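Local coordinates for putative glucose-6-phosphate 1-epimerase (Salmonella typhimurium, PDB 2HTA), which probably interconverts the alpha and beta anomers of D-glucose 6-phosphate, acting as a hexose-6-phosphate mutarotase, at residues Ala87-Val92 / Val265-Met270; Gly256-Pro261 / Asp273-Phe278; Val130-Glu135 / Phe156-Thr161; Pro31-Arg36 / His123-Asn128. All blocks are in the same frame, centred on the assembly; numbering follows the deposited sequence.

Overall arrangement
Interactions 1 and 2 lie at the probable sugar site of this galactose mutarotase-like beta fold. Their centres are 11 Å apart. They meet where R89 NH1 lies 4.0 Å from W257 CH2 and where M270 SD lies 3.9 Å from F278 CE2. Both use helix 260-266. The side chain of W257 is about 4 Å from that of H179, the inferred active-site histidine. Interactions 3 and 4 lie on the other side of the chain's centre from interaction 2, with centres 10 Å apart. Strands 119-125 and 130-137 join them through a probable hydrogen bond, M131 N to N124 O, 2.8 Å. Interaction 4 is remote from the site: its centre is 28 Å from that of interaction 1.

Interaction 1. Residues Ala87-Val92 / Val265-Met270; sequences ALRGGV and VSMGDM
This contact belongs to the probable substrate pocket of the mutarotase fold. R89, a substrate-binding residue by similarity, meets D269 on the type I beta turn M267-M270, which follows helix 260-266. A salt bridge joins them, with R89 NE 3.0 Å from D269 OD2. The N-H...O angle is 150°. The two flat groups stand nearly upright to each other, their planes 79° apart. NE meets OD2 from above the carboxylate plane. Bonds from NE and NH2 to OD1 are weak. The R89 chain leaves with CG anti to the backbone N (chi1 180°) and then bends at chi2 and chi3. This brings the guanidinium across the D269 side chain. M270 CE comes obliquely to the aliphatic part, 3.5 Å from R89 CD. Y181 OH takes a hydrogen bond with R89 NH1, so the carboxylate and the tyrosine both hold the head group. The D269 backbone is tied as well: its carbonyl O has a hydrogen bond with S77 OG. The side chain of R89 is about 6 Å from that of H179, the inferred active-site histidine. The carboxylate probably offsets the arginine charge and limits its swing. Two waters link D269 OD1 to A87 O, one of them only weakly at A87. The other donates to both A87 O, at 2.8 Å, and D269 OD1, at 2.6 Å.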
loop_
_atom_site.group_PDB
_atom_site.type_symbol
_atom_site.label_atom_id
_atom_site.label_comp_id
_atom_site.label_asym_id
_atom_site.label_seq_id
_atom_site.Cartn_x
_atom_site.Cartn_y
_atom_site.Cartn_z
ATOM N N ALA A 87 -10.432 -7.147 3.848
ATOM C CA ALA A 87 -9.350 -6.312 3.296
ATOM C C ALA A 87 -9.854 -4.969 2.884
ATOM O O ALA A 87 -10.898 -4.836 2.234
ATOM C CB ALA A 87 -8.655 -7.023 2.126
ATOM N N LEU A 88 -9.114 -3.937 3.264
ATOM C CA LEU A 88 -9.457 -2.560 2.912
ATOM C C LEU A 88 -9.020 -2.232 1.488
ATOM O O LEU A 88 -7.898 -2.629 1.078
ATOM C CB LEU A 88 -8.793 -1.624 3.902
ATOM C CG LEU A 88 -9.396 -1.604 5.308
ATOM C CD1 LEU A 88 -8.282 -1.451 6.343
ATOM C CD2 LEU A 88 -10.505 -0.514 5.459
ATOM N N ARG A 89 -9.887 -1.541 0.722
ATOM C CA ARG A 89 -9.578 -1.226 -0.677
ATOM C C ARG A 89 -8.987 0.195 -0.772
ATOM O O ARG A 89 -9.705 1.169 -0.545
ATOM C CB ARG A 89 -10.832 -1.286 -1.586
ATOM C CG ARG A 89 -10.552 -0.957 -3.045
ATOM C CD ARG A 89 -9.693 -1.995 -3.786
ATOM N NE ARG A 89 -10.304 -3.324 -3.809
ATOM C CZ ARG A 89 -9.727 -4.409 -4.308
ATOM N NH1 ARG A 89 -8.483 -4.350 -4.811
ATOM N NH2 ARG A 89 -10.394 -5.591 -4.285
ATOM N N GLY A 90 -7.720 0.287 -1.162
ATOM C CA GLY A 90 -7.054 1.630 -1.217
ATOM C C GLY A 90 -5.890 1.692 -0.259
ATOM O O GLY A 90 -5.531 0.700 0.373
ATOM N N GLY A 91 -5.257 2.863 -0.159
ATOM C CA GLY A 91 -4.176 3.018 0.775
ATOM C C GLY A 91 -3.001 2.152 0.386
ATOM O O GLY A 91 -2.691 2.016 -0.804
ATOM N N VAL A 92 -2.358 1.535 1.385
ATOM C CA VAL A 92 -1.152 0.714 1.136
ATOM C C VAL A 92 -1.362 -0.668 1.824
ATOM O O VAL A 92 -0.912 -0.907 2.937
ATOM C CB VAL A 92 0.150 1.416 1.660
ATOM C CG1 VAL A 92 1.384 0.518 1.386
ATOM C CG2 VAL A 92 0.349 2.799 0.949
ATOM N N VAL A 265 -16.320 -1.818 -12.075
ATOM C CA VAL A 265 -17.751 -2.039 -11.900
ATOM C C VAL A 265 -18.060 -3.295 -11.101
ATOM O O VAL A 265 -18.919 -3.272 -10.220
ATOM C CB VAL A 265 -18.526 -2.057 -13.266
ATOM C CG1 VAL A 265 -19.990 -2.531 -13.046
ATOM C CG2 VAL A 265 -18.493 -0.688 -13.941
ATOM N N SER A 266 -17.383 -4.395 -11.376
ATOM C CA SER A 266 -17.744 -5.634 -10.677
ATOM C C SER A 266 -17.148 -5.779 -9.270
ATOM O O SER A 266 -17.629 -6.590 -8.493
ATOM C CB SER A 266 -17.424 -6.863 -11.541
ATOM O OG SER A 266 -16.028 -6.939 -11.756
ATOM N N MET A 267 -16.122 -4.986 -8.928
ATOM C CA MET A 267 -15.555 -5.030 -7.586
ATOM C C MET A 267 -16.459 -4.265 -6.630
ATOM O O MET A 267 -16.588 -3.055 -6.728
ATOM C CB MET A 267 -14.151 -4.430 -7.595
ATOM C CG MET A 267 -13.213 -5.200 -8.494
ATOM S SD MET A 267 -11.593 -4.429 -8.752
ATOM C CE MET A 267 -11.079 -4.294 -7.113
ATOM N N GLY A 268 -17.053 -4.969 -5.677
ATOM C CA GLY A 268 -17.983 -4.365 -4.739
ATOM C C GLY A 268 -17.402 -3.374 -3.735
ATOM O O GLY A 268 -18.134 -2.530 -3.218
ATOM N N ASP A 269 -16.100 -3.447 -3.462
ATOM C CA ASP A 269 -15.467 -2.497 -2.531
ATOM C C ASP A 269 -14.848 -1.257 -3.223
ATOM O O ASP A 269 -14.077 -0.491 -2.629
ATOM C CB ASP A 269 -14.453 -3.254 -1.636
ATOM C CG ASP A 269 -13.350 -3.926 -2.417
ATOM O OD1 ASP A 269 -12.541 -4.618 -1.763
ATOM O OD2 ASP A 269 -13.273 -3.741 -3.667
ATOM N N MET A 270 -15.219 -1.079 -4.483
ATOM C CA MET A 270 -14.768 0.020 -5.358
ATOM C C MET A 270 -15.970 0.775 -5.924
ATOM O O MET A 270 -16.956 0.164 -6.277
ATOM C CB MET A 270 -13.960 -0.574 -6.538
ATOM C CG MET A 270 -13.229 0.446 -7.385
ATOM S SD MET A 270 -11.770 -0.198 -8.245
ATOM C CE MET A 270 -10.972 -0.575 -6.694
HETATM O O HOH W 1 -9.773 -5.217 -0.850
HETATM O O HOH W 2 -13.006 -5.565 0.587
#

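Interaction 2. Residues Gly256-Pro261 / Asp273-Phe278; sequences GWNPGP and DGYKTF
The Y275 ring has G260 C and P261 N over one face, K276 CG of its own segment over the other, and N258 OD1 at its edge. The contact ties the end of strand 253-258 and the start of helix 260-266 to the 3-10 turn before strand 278-286, beside the probable sugar site of the mutarotase fold. P261 CD makes a CH-pi contact with the Y275 ring, 4.3 Å from its centroid. The F278 ring has N258 ND2 over one face and W257 CZ3 at its edge. P259 CD reaches F278 CZ obliquely at 3.4 Å. The W257 and F278 rings also meet obliquely, with planes at 49°. W257 lies close to D223, a substrate-binding residue by similarity. The polar centre is the buried N258 amide. CG is anti to the backbone N (chi1 179°), which takes the amide across to the turn. Bonds with G260 N, F278 O and Y275 O together fix its rotation. OD1 accepts from G260 N at 2.8 Å, a capping bond at the helix start. ND2 donates to F278 O at 2.7 Å, a more bent bond close to the amide plane. Its straighter bond runs to Y275 O, at 2.8 Å and 161°, on a lone pair in the carbonyl plane.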
loop_
_atom_site.group_PDB
_atom_site.type_symbol
_atom_site.label_atom_id
_atom_site.label_comp_id
_atom_site.label_asym_id
_atom_site.label_seq_id
_atom_site.Cartn_x
_atom_site.Cartn_y
_atom_site.Cartn_z
ATOM N N GLY A 256 2.701 -2.518 -11.690
ATOM C CA GLY A 256 1.818 -1.427 -12.054
ATOM C C GLY A 256 0.442 -2.029 -12.341
ATOM O O GLY A 256 0.337 -2.992 -13.114
ATOM N N TRP A 257 -0.616 -1.462 -11.737
ATOM C CA TRP A 257 -1.939 -2.045 -11.937
ATOM C C TRP A 257 -2.977 -0.932 -11.960
ATOM O O TRP A 257 -2.937 -0.008 -11.137
ATOM C CB TRP A 257 -2.255 -2.993 -10.783
ATOM C CG TRP A 257 -3.631 -3.580 -10.833
ATOM C CD1 TRP A 257 -4.116 -4.415 -11.776
ATOM C CD2 TRP A 257 -4.674 -3.378 -9.879
ATOM N NE1 TRP A 257 -5.432 -4.749 -11.488
ATOM C CE2 TRP A 257 -5.777 -4.145 -10.297
ATOM C CE3 TRP A 257 -4.780 -2.627 -8.696
ATOM C CZ2 TRP A 257 -6.987 -4.169 -9.575
ATOM C CZ3 TRP A 257 -5.992 -2.652 -7.964
ATOM C CH2 TRP A 257 -7.071 -3.426 -8.410
ATOM N N ASN A 258 -3.909 -1.044 -12.893
ATOM C CA ASN A 258 -5.207 -0.344 -12.808
ATOM C C ASN A 258 -6.249 -1.278 -13.390
ATOM O O ASN A 258 -5.996 -1.887 -14.409
ATOM C CB ASN A 258 -5.189 0.954 -13.592
ATOM C CG ASN A 258 -6.539 1.680 -13.527
ATOM O OD1 ASN A 258 -7.454 1.305 -14.246
ATOM N ND2 ASN A 258 -6.656 2.738 -12.682
ATOM N N PRO A 259 -7.398 -1.426 -12.726
ATOM C CA PRO A 259 -8.337 -2.517 -13.106
ATOM C C PRO A 259 -9.082 -2.169 -14.368
ATOM O O PRO A 259 -9.606 -3.054 -15.009
ATOM C CB PRO A 259 -9.312 -2.565 -11.929
ATOM C CG PRO A 259 -9.268 -1.200 -11.269
ATOM C CD PRO A 259 -7.850 -0.688 -11.519
ATOM N N GLY A 260 -9.098 -0.885 -14.746
ATOM C CA GLY A 260 -9.964 -0.445 -15.849
ATOM C C GLY A 260 -11.458 -0.510 -15.464
ATOM O O GLY A 260 -11.825 -0.947 -14.371
ATOM N N PRO A 261 -12.346 -0.143 -16.405
ATOM C CA PRO A 261 -13.746 0.082 -16.045
ATOM C C PRO A 261 -14.612 -1.162 -15.725
ATOM O O PRO A 261 -15.345 -1.132 -14.726
ATOM C CB PRO A 261 -14.279 0.899 -17.235
ATOM C CG PRO A 261 -13.457 0.498 -18.360
ATOM C CD PRO A 261 -12.076 0.153 -17.818
ATOM N N ASP A 273 -16.637 4.068 -10.976
ATOM C CA ASP A 273 -15.639 4.901 -11.656
ATOM C C ASP A 273 -14.313 5.054 -10.868
ATOM O O ASP A 273 -13.487 5.917 -11.198
ATOM C CB ASP A 273 -16.194 6.297 -11.943
ATOM C CG ASP A 273 -17.161 6.295 -13.108
ATOM O OD1 ASP A 273 -17.081 5.355 -13.960
ATOM O OD2 ASP A 273 -18.005 7.219 -13.188
ATOM N N GLY A 274 -14.123 4.243 -9.831
ATOM C CA GLY A 274 -12.891 4.349 -9.001
ATOM C C GLY A 274 -11.590 4.293 -9.785
ATOM O O GLY A 274 -10.611 5.020 -9.484
ATOM N N TYR A 275 -11.555 3.422 -10.785
ATOM C CA TYR A 275 -10.343 3.227 -11.599
ATOM C C TYR A 275 -9.847 4.508 -12.257
ATOM O O TYR A 275 -8.679 4.611 -12.570
ATOM C CB TYR A 275 -10.565 2.171 -12.674
ATOM C CG TYR A 275 -11.381 2.729 -13.859
ATOM C CD1 TYR A 275 -10.743 3.129 -15.055
ATOM C CD2 TYR A 275 -12.758 2.914 -13.748
ATOM C CE1 TYR A 275 -11.462 3.668 -16.118
ATOM C CE2 TYR A 275 -13.481 3.453 -14.797
ATOM C CZ TYR A 275 -12.826 3.814 -15.977
ATOM O OH TYR A 275 -13.581 4.336 -17.012
ATOM N N LYS A 276 -10.728 5.488 -12.448
ATOM C CA LYS A 276 -10.365 6.764 -13.023
ATOM C C LYS A 276 -9.321 7.565 -12.223
ATOM O O LYS A 276 -8.590 8.335 -12.811
ATOM C CB LYS A 276 -11.604 7.642 -13.205
ATOM C CG LYS A 276 -12.427 7.114 -14.389
ATOM C CD LYS A 276 -13.645 7.966 -14.668
ATOM C CE LYS A 276 -14.286 7.518 -15.988
ATOM N NZ LYS A 276 -15.369 8.462 -16.453
ATOM N N THR A 277 -9.316 7.422 -10.896
ATOM C CA THR A 277 -8.516 8.313 -10.070
ATOM C C THR A 277 -7.431 7.625 -9.230
ATOM O O THR A 277 -6.903 8.219 -8.265
ATOM C CB THR A 277 -9.397 9.208 -9.185
ATOM O OG1 THR A 277 -10.331 8.391 -8.460
ATOM C CG2 THR A 277 -10.165 10.202 -10.097
ATOM N N PHE A 278 -7.042 6.415 -9.639
ATOM C CA PHE A 278 -5.833 5.826 -9.054
ATOM C C PHE A 278 -5.007 5.023 -10.028
ATOM O O PHE A 278 -5.516 4.536 -11.067
ATOM C CB PHE A 278 -6.164 5.012 -7.790
ATOM C CG PHE A 278 -6.718 3.619 -8.072
ATOM C CD1 PHE A 278 -5.865 2.519 -8.266
ATOM C CD2 PHE A 278 -8.102 3.418 -8.138
ATOM C CE1 PHE A 278 -6.382 1.244 -8.530
ATOM C CE2 PHE A 278 -8.630 2.123 -8.379
ATOM C CZ PHE A 278 -7.768 1.058 -8.556
#

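Interaction 3. Residues Val130-Glu135 / Phe156-Thr161; sequences VMLTFE and FKVGKT
F134 and F156 meet on the buried side of this strand pair, while M131 and K157 run out on the exposed side. The tight part is the meeting of the two rings. F134 CD1 comes to 3.5 Å from F156 CE1. The planes stand at 87°, but the approach is oblique. Matching first torsions, with CG anti to the carbonyl carbon (chi1 -67° for F134, -63° for F156), set the two rings against each other. The rings share the face that also carries V130, L132 and V158. F55 packs on both rings, edge-to-face with F156. L132 CD1 lies 4.3 Å from V158 CG2, and I44 of strand 41-48 touches L132. The buried face thus packs against a second sheet, as in the beta-sandwich fold of the galactose mutarotase clan. The strands 130-137 and 151-158 are antiparallel neighbours. V130 pairs with V158 and L132 with F156 as hydrogen-bonded pairs. V158 N donates to V130 O at 2.9 Å, and F156 N to L132 O at 2.8 Å. Each pair is closed by the reverse bond. Between them, M131 and K157 form the non-hydrogen-bonded pair. Their side chains lie side by side and point the same way. On this exposed side the two chains touch only lightly, M131 CE 4.0 Å from K157 CE, and K157 NZ makes a long, weak ion pair with E163.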
loop_
_atom_site.group_PDB
_atom_site.type_symbol
_atom_site.label_atom_id
_atom_site.label_comp_id
_atom_site.label_asym_id
_atom_site.label_seq_id
_atom_site.Cartn_x
_atom_site.Cartn_y
_atom_site.Cartn_z
ATOM N N VAL A 130 5.623 12.447 11.953
ATOM C CA VAL A 130 5.400 11.421 12.967
ATOM C C VAL A 130 6.000 10.094 12.492
ATOM O O VAL A 130 5.999 9.819 11.282
ATOM C CB VAL A 130 3.876 11.223 13.242
ATOM C CG1 VAL A 130 3.665 10.234 14.384
ATOM C CG2 VAL A 130 3.225 12.543 13.636
ATOM N N MET A 131 6.544 9.318 13.414
ATOM C CA MET A 131 7.013 7.943 13.098
ATOM C C MET A 131 6.164 6.984 13.860
ATOM O O MET A 131 5.881 7.254 15.033
ATOM C CB MET A 131 8.461 7.750 13.615
ATOM C CG MET A 131 9.538 8.660 12.990
ATOM S SD MET A 131 11.156 8.323 13.876
ATOM C CE MET A 131 11.355 6.529 13.626
ATOM N N LEU A 132 5.810 5.832 13.266
ATOM C CA LEU A 132 4.963 4.869 13.983
ATOM C C LEU A 132 5.459 3.459 13.670
ATOM O O LEU A 132 5.899 3.196 12.540
ATOM C CB LEU A 132 3.503 4.939 13.493
ATOM C CG LEU A 132 2.710 6.257 13.586
ATOM C CD1 LEU A 132 2.937 7.053 12.313
ATOM C CD2 LEU A 132 1.216 5.889 13.709
ATOM N N THR A 133 5.374 2.579 14.670
ATOM C CA THR A 133 5.742 1.167 14.473
ATOM C C THR A 133 4.555 0.334 14.885
ATOM O O THR A 133 4.095 0.443 16.013
ATOM C CB THR A 133 6.872 0.784 15.342
ATOM O OG1 THR A 133 8.015 1.593 15.011
ATOM C CG2 THR A 133 7.236 -0.660 15.082
ATOM N N PHE A 134 4.094 -0.516 13.975
ATOM C CA PHE A 134 2.999 -1.464 14.239
ATOM C C PHE A 134 3.606 -2.861 14.277
ATOM O O PHE A 134 4.605 -3.160 13.572
ATOM C CB PHE A 134 1.958 -1.380 13.109
ATOM C CG PHE A 134 1.218 -0.085 13.046
ATOM C CD1 PHE A 134 1.724 1.024 12.292
ATOM C CD2 PHE A 134 0.033 0.071 13.747
ATOM C CE1 PHE A 134 0.980 2.244 12.229
ATOM C CE2 PHE A 134 -0.700 1.275 13.656
ATOM C CZ PHE A 134 -0.236 2.341 12.918
ATOM N N GLU A 135 2.990 -3.759 15.055
ATOM C CA GLU A 135 3.542 -5.124 15.149
ATOM C C GLU A 135 2.405 -6.157 14.980
ATOM O O GLU A 135 1.327 -5.990 15.558
ATOM C CB GLU A 135 4.144 -5.294 16.539
ATOM C CG GLU A 135 4.768 -6.673 16.747
ATOM C CD GLU A 135 5.409 -6.773 18.129
ATOM O OE1 GLU A 135 4.688 -6.944 19.117
ATOM O OE2 GLU A 135 6.629 -6.606 18.235
ATOM N N PHE A 156 6.487 3.309 9.791
ATOM C CA PHE A 156 6.102 4.391 8.907
ATOM C C PHE A 156 6.743 5.690 9.335
ATOM O O PHE A 156 6.913 5.906 10.528
ATOM C CB PHE A 156 4.604 4.612 8.984
ATOM C CG PHE A 156 3.820 3.433 8.516
ATOM C CD1 PHE A 156 3.552 2.383 9.391
ATOM C CD2 PHE A 156 3.424 3.346 7.177
ATOM C CE1 PHE A 156 2.806 1.235 8.928
ATOM C CE2 PHE A 156 2.652 2.226 6.738
ATOM C CZ PHE A 156 2.384 1.195 7.613
ATOM N N LYS A 157 7.079 6.542 8.376
ATOM C CA LYS A 157 7.481 7.949 8.661
ATOM C C LYS A 157 6.571 8.822 7.825
ATOM O O LYS A 157 6.592 8.704 6.615
ATOM C CB LYS A 157 8.941 8.142 8.260
ATOM C CG LYS A 157 9.867 7.302 9.054
ATOM C CD LYS A 157 11.308 7.876 8.907
ATOM C CE LYS A 157 12.295 7.132 9.775
ATOM N NZ LYS A 157 13.662 7.661 9.496
ATOM N N VAL A 158 5.689 9.621 8.437
ATOM C CA VAL A 158 4.778 10.421 7.657
ATOM C C VAL A 158 5.066 11.885 7.903
ATOM O O VAL A 158 5.090 12.331 9.033
ATOM C CB VAL A 158 3.260 10.077 7.894
ATOM C CG1 VAL A 158 3.002 8.609 7.464
ATOM C CG2 VAL A 158 2.864 10.226 9.374
ATOM N N GLY A 159 5.368 12.578 6.839
ATOM C CA GLY A 159 5.730 13.974 6.911
ATOM C C GLY A 159 5.685 14.568 5.548
ATOM O O GLY A 159 4.758 14.339 4.774
ATOM N N LYS A 160 6.700 15.365 5.223
ATOM C CA LYS A 160 6.860 15.873 3.824
ATOM C C LYS A 160 7.001 14.713 2.811
ATOM O O LYS A 160 6.581 14.809 1.650
ATOM C CB LYS A 160 8.135 16.751 3.795
ATOM C CG LYS A 160 8.482 17.309 2.427
ATOM C CD LYS A 160 9.684 18.324 2.478
ATOM C CE LYS A 160 10.920 17.642 3.035
ATOM N NZ LYS A 160 12.252 18.369 2.812
ATOM N N THR A 161 7.640 13.636 3.238
ATOM C CA THR A 161 7.643 12.445 2.435
ATOM C C THR A 161 7.001 11.312 3.280
ATOM O O THR A 161 6.650 11.482 4.468
ATOM C CB THR A 161 9.054 12.004 2.062
ATOM O OG1 THR A 161 9.787 11.669 3.230
ATOM C CG2 THR A 161 9.838 13.071 1.208
#

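Interaction 4. Residues Pro31-Arg36 / His123-Asn128; sequences PVLSRR and HNEDDN
E125, near the end of edge strand 119-125, reaches across to the start of strand 33-38, which belongs to another sheet of the mutarotase beta fold. From CB its chain sets out with CG between the backbone N and the carbonyl carbon (chi1 57°). It then runs extended, so CB and CG serve as the spacer and the carboxylate does the touching. CD lies 3.5 Å from V32 CG2, the two side chains coming from opposite directions. V32 CG2 sits at equal distance from the two oxygens, with OE1 and OE2 both at 3.4 Å. OE2 also comes to 3.7 Å from P31 CD. OE1 has L33 CD1 at 4.0 Å, and its polar partner is T30 OG1, by a hydrogen bond. T30 OG1 also bonds V32 N, so one threonine links the carboxylate to the bend before strand 33-38. V130 of the adjoining strand touches both V32 and E125. The contact lies near the surface, away from the annotated sites. L33 and H123 slide past each other in opposite directions. L33 CD1 makes a CH-pi contact over one face of the imidazole, 3.8 Å from its centroid and 29° off the ring normal, with ND1 the nearest ring atom at 3.4 Å.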
loop_
_atom_site.group_PDB
_atom_site.type_symbol
_atom_site.label_atom_id
_atom_site.label_comp_id
_atom_site.label_asym_id
_atom_site.label_seq_id
_atom_site.Cartn_x
_atom_site.Cartn_y
_atom_site.Cartn_z
ATOM N N PRO A 31 -0.570 15.127 21.072
ATOM C CA PRO A 31 -1.304 16.230 20.464
ATOM C C PRO A 31 -1.688 16.000 18.990
ATOM O O PRO A 31 -2.661 16.595 18.514
ATOM C CB PRO A 31 -0.304 17.424 20.579
ATOM C CG PRO A 31 0.550 17.041 21.773
ATOM C CD PRO A 31 0.709 15.566 21.661
ATOM N N VAL A 32 -0.950 15.145 18.254
ATOM C CA VAL A 32 -1.289 14.970 16.849
ATOM C C VAL A 32 -1.903 13.613 16.499
ATOM O O VAL A 32 -2.405 13.455 15.408
ATOM C CB VAL A 32 -0.110 15.265 15.915
ATOM C CG1 VAL A 32 0.452 16.678 16.214
ATOM C CG2 VAL A 32 0.943 14.214 16.138
ATOM N N LEU A 33 -1.823 12.666 17.421
ATOM C CA LEU A 33 -2.215 11.270 17.193
ATOM C C LEU A 33 -3.420 10.968 18.031
ATOM O O LEU A 33 -3.404 11.155 19.249
ATOM C CB LEU A 33 -1.116 10.335 17.651
ATOM C CG LEU A 33 0.033 9.969 16.703
ATOM C CD1 LEU A 33 1.013 9.022 17.441
ATOM C CD2 LEU A 33 -0.475 9.387 15.391
ATOM N N SER A 34 -4.452 10.429 17.396
ATOM C CA SER A 34 -5.657 10.026 18.106
ATOM C C SER A 34 -6.099 8.681 17.586
ATOM O O SER A 34 -5.749 8.308 16.466
ATOM C CB SER A 34 -6.784 11.051 17.879
ATOM O OG SER A 34 -7.161 11.144 16.484
ATOM N N ARG A 35 -6.790 7.932 18.434
ATOM C CA ARG A 35 -7.599 6.805 17.971
ATOM C C ARG A 35 -9.082 7.166 17.739
ATOM O O ARG A 35 -9.726 7.878 18.555
ATOM C CB ARG A 35 -7.527 5.616 18.917
ATOM C CG ARG A 35 -8.565 4.538 18.442
ATOM C CD ARG A 35 -8.523 3.229 19.152
ATOM N NE ARG A 35 -8.911 3.252 20.573
ATOM C CZ ARG A 35 -10.100 2.927 21.085
ATOM N NH1 ARG A 35 -11.146 2.592 20.329
ATOM N NH2 ARG A 35 -10.228 2.985 22.417
ATOM N N ARG A 36 -9.629 6.693 16.615
ATOM C CA ARG A 36 -11.024 6.945 16.262
ATOM C C ARG A 36 -11.544 5.612 15.767
ATOM O O ARG A 36 -10.800 4.621 15.752
ATOM C CB ARG A 36 -11.097 8.017 15.165
ATOM C CG ARG A 36 -10.148 9.180 15.489
ATOM C CD ARG A 36 -10.499 10.471 14.747
ATOM N NE ARG A 36 -9.423 11.460 14.862
ATOM C CZ ARG A 36 -9.481 12.634 14.268
ATOM N NH1 ARG A 36 -10.595 12.947 13.617
ATOM N NH2 ARG A 36 -8.454 13.507 14.343
ATOM N N HIS A 123 5.826 5.113 18.751
ATOM C CA HIS A 123 5.700 6.253 17.891
ATOM C C HIS A 123 6.491 7.387 18.492
ATOM O O HIS A 123 6.780 7.364 19.677
ATOM C CB HIS A 123 4.194 6.636 17.714
ATOM C CG HIS A 123 3.471 6.822 19.004
ATOM N ND1 HIS A 123 3.380 8.054 19.629
ATOM C CD2 HIS A 123 2.803 5.942 19.797
ATOM C CE1 HIS A 123 2.719 7.916 20.768
ATOM N NE2 HIS A 123 2.341 6.648 20.880
ATOM N N ASN A 124 6.899 8.310 17.638
ATOM C CA ASN A 124 7.452 9.594 18.085
ATOM C C ASN A 124 7.100 10.679 17.092
ATOM O O ASN A 124 6.636 10.418 15.988
ATOM C CB ASN A 124 8.967 9.483 18.337
ATOM C CG ASN A 124 9.715 9.188 17.117
ATOM O OD1 ASN A 124 10.137 10.106 16.405
ATOM N ND2 ASN A 124 9.959 7.888 16.860
ATOM N N GLU A 125 7.275 11.925 17.487
ATOM C CA GLU A 125 6.872 12.991 16.598
ATOM C C GLU A 125 7.736 14.220 16.902
ATOM O O GLU A 125 8.365 14.286 17.971
ATOM C CB GLU A 125 5.392 13.290 16.819
ATOM C CG GLU A 125 5.012 13.654 18.239
ATOM C CD GLU A 125 3.506 13.565 18.472
ATOM O OE1 GLU A 125 2.893 12.462 18.255
ATOM O OE2 GLU A 125 2.944 14.607 18.869
ATOM N N ASP A 126 7.820 15.112 15.937
ATOM C CA ASP A 126 8.546 16.350 16.108
ATOM C C ASP A 126 7.848 17.358 15.213
ATOM O O ASP A 126 6.761 17.081 14.728
ATOM C CB ASP A 126 10.061 16.150 15.818
ATOM C CG ASP A 126 10.366 15.731 14.369
ATOM O OD1 ASP A 126 9.530 15.828 13.436
ATOM O OD2 ASP A 126 11.511 15.312 14.118
ATOM N N ASP A 127 8.427 18.545 15.008
ATOM C CA ASP A 127 7.774 19.544 14.184
ATOM C C ASP A 127 7.654 19.157 12.720
ATOM O O ASP A 127 6.976 19.872 11.983
ATOM C CB ASP A 127 8.554 20.877 14.215
ATOM C CG ASP A 127 8.436 21.581 15.523
ATOM O OD1 ASP A 127 7.552 21.256 16.354
ATOM O OD2 ASP A 127 9.303 22.464 15.762
ATOM N N ASN A 128 8.368 18.101 12.280
ATOM C CA ASN A 128 8.377 17.730 10.851
ATOM C C ASN A 128 7.342 16.609 10.513
ATOM O O ASN A 128 6.841 16.543 9.404
ATOM C CB ASN A 128 9.766 17.254 10.414
ATOM C CG ASN A 128 10.805 18.342 10.548
ATOM O OD1 ASN A 128 10.496 19.497 10.307
ATOM N ND2 ASN A 128 11.992 17.988 10.933
#